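Local coordinates for protein ferredoxin (PDB 4LTU) that probably shuttles electrons between redox partner proteins through a [2Fe-2S] cluster, as a member of the adrenodoxin/putidaredoxin family of ferredoxins, at residues A[47-52]-A[85-90]. Sequence-based numbering, arbitrary orientation.
Sequences ATCHVY and LSCQIK. With FES (Fe2/s2 (inorganic) cluster), chain C.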
# COMPACT_ATOMS: atom_id res chain seq x y z
N ALA A 47 -10.92 -3.61 2.66
CA ALA A 47 -9.69 -4.32 2.33
C ALA A 47 -9.21 -4.03 0.92
O ALA A 47 -8.48 -4.84 0.36
CB ALA A 47 -9.87 -5.82 2.59
N THR A 48 -9.59 -2.86 0.37
CA THR A 48 -9.47 -2.59 -1.07
C THR A 48 -8.38 -1.59 -1.47
O THR A 48 -8.36 -1.11 -2.62
CB THR A 48 -10.85 -2.11 -1.71
OG1 THR A 48 -11.15 -0.78 -1.27
CG2 THR A 48 -12.04 -3.06 -1.37
N CYS A 49 -7.50 -1.25 -0.52
CA CYS A 49 -6.25 -0.53 -0.79
C CYS A 49 -5.03 -1.45 -0.57
O CYS A 49 -3.94 -0.96 -0.25
CB CYS A 49 -6.12 0.68 0.14
SG CYS A 49 -5.95 0.26 1.90
N HIS A 50 -5.24 -2.76 -0.71
CA HIS A 50 -4.26 -3.85 -0.47
C HIS A 50 -2.95 -3.60 -1.22
O HIS A 50 -2.97 -3.19 -2.36
CB HIS A 50 -4.90 -5.16 -1.00
CG HIS A 50 -4.16 -6.42 -0.66
ND1 HIS A 50 -3.19 -6.50 0.32
CD2 HIS A 50 -4.33 -7.69 -1.12
CE1 HIS A 50 -2.77 -7.75 0.43
NE2 HIS A 50 -3.47 -8.49 -0.41
N VAL A 51 -1.81 -3.82 -0.57
CA VAL A 51 -0.53 -3.87 -1.28
C VAL A 51 0.38 -4.94 -0.70
O VAL A 51 0.20 -5.34 0.44
CB VAL A 51 0.24 -2.53 -1.28
CG1 VAL A 51 -0.42 -1.48 -2.18
CG2 VAL A 51 0.46 -2.02 0.14
N TYR A 52 1.36 -5.38 -1.48
CA TYR A 52 2.48 -6.17 -0.94
C TYR A 52 3.74 -5.31 -0.84
O TYR A 52 4.24 -4.77 -1.82
CB TYR A 52 2.77 -7.43 -1.77
CG TYR A 52 1.56 -8.17 -2.38
CD1 TYR A 52 0.54 -8.68 -1.58
CD2 TYR A 52 1.50 -8.41 -3.75
CE1 TYR A 52 -0.55 -9.37 -2.13
CE2 TYR A 52 0.42 -9.12 -4.32
CZ TYR A 52 -0.60 -9.60 -3.49
OH TYR A 52 -1.66 -10.29 -4.06
N LEU A 85 -2.27 -2.68 4.24
CA LEU A 85 -3.26 -1.71 3.77
C LEU A 85 -2.51 -0.42 3.56
O LEU A 85 -2.00 0.16 4.51
CB LEU A 85 -4.36 -1.49 4.82
CG LEU A 85 -5.33 -2.66 4.99
CD1 LEU A 85 -6.26 -2.35 6.12
CD2 LEU A 85 -6.09 -2.86 3.68
N SER A 86 -2.43 -0.02 2.30
CA SER A 86 -1.66 1.12 1.87
C SER A 86 -2.09 2.46 2.45
O SER A 86 -1.29 3.38 2.49
CB SER A 86 -1.64 1.21 0.34
OG SER A 86 -2.93 1.53 -0.13
N CYS A 87 -3.34 2.58 2.88
CA CYS A 87 -3.77 3.82 3.55
C CYS A 87 -3.22 3.88 5.00
O CYS A 87 -3.17 4.95 5.61
CB CYS A 87 -5.30 3.97 3.52
SG CYS A 87 -6.22 2.71 4.47
N GLN A 88 -2.80 2.73 5.52
CA GLN A 88 -2.17 2.66 6.85
C GLN A 88 -0.62 2.74 6.81
O GLN A 88 0.03 2.57 7.84
CB GLN A 88 -2.63 1.40 7.60
CG GLN A 88 -4.13 1.21 7.67
CD GLN A 88 -4.84 2.36 8.30
OE1 GLN A 88 -4.69 2.59 9.50
NE2 GLN A 88 -5.59 3.12 7.50
N ILE A 89 -0.04 2.97 5.64
CA ILE A 89 1.40 3.22 5.55
C ILE A 89 1.67 4.73 5.44
O ILE A 89 1.27 5.38 4.46
CB ILE A 89 2.03 2.47 4.36
CG1 ILE A 89 1.98 0.95 4.59
CG2 ILE A 89 3.44 2.96 4.12
CD1 ILE A 89 2.13 0.08 3.34
N LYS A 90 2.33 5.28 6.45
CA LYS A 90 2.68 6.67 6.50
C LYS A 90 4.13 6.83 6.04
O LYS A 90 5.03 6.11 6.50
CB LYS A 90 2.46 7.24 7.91
CG LYS A 90 0.96 7.37 8.34
CD LYS A 90 0.76 7.02 9.84
CE LYS A 90 -0.41 7.79 10.52
NZ LYS A 90 -0.50 7.53 12.01
FE1 FES C . -10.33 1.38 3.14
FE2 FES C . -7.39 1.54 3.13
S1 FES C . -8.82 0.47 4.40
S2 FES C . -8.88 2.39 1.81
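Cys49 O accepts two hydrogen bonds from Ser86. Ser86 OG lies 2.7 Å from Cys49 O, in the carbonyl plane and on a lone pair, whereas Ser86 N, at 3.1 Å from the same oxygen, stands 40° above that plane. OG reaches this spot because chi1 of 68° sets it between its own backbone N and carbonyl carbon. Were this serine an alanine, Cys49 O would probably keep the amide bond alone and lose the donor on its in-plane lone pair. The double grip lies next to the antiparallel, non-hydrogen-bonded pair His50-Leu85 of strands 50-53 and 83-85. Beside it, the iron FE2 of the cluster is bound by Cys49 SG at 2.3 Å and by Cys87 SG at 2.1 Å. Methyl CD2 of Leu85 packs 3.6 Å from Cys49 SG, and Val51 CG2 meets Ser86 CB at 3.9 Å. Each thiolate also accepts an N-H: Cys87 N gives Cys49 SG a weak bond, and Gln88 NE2 approaches Cys87 SG at 3.1 Å with a nearly straight angle of 168°. Cys40 and Cys46 also bind the cluster, presumably through its other iron. Such N-H...S bonds are likely to stabilise negative charge on the sulfurs and so tune the cluster's redox potential.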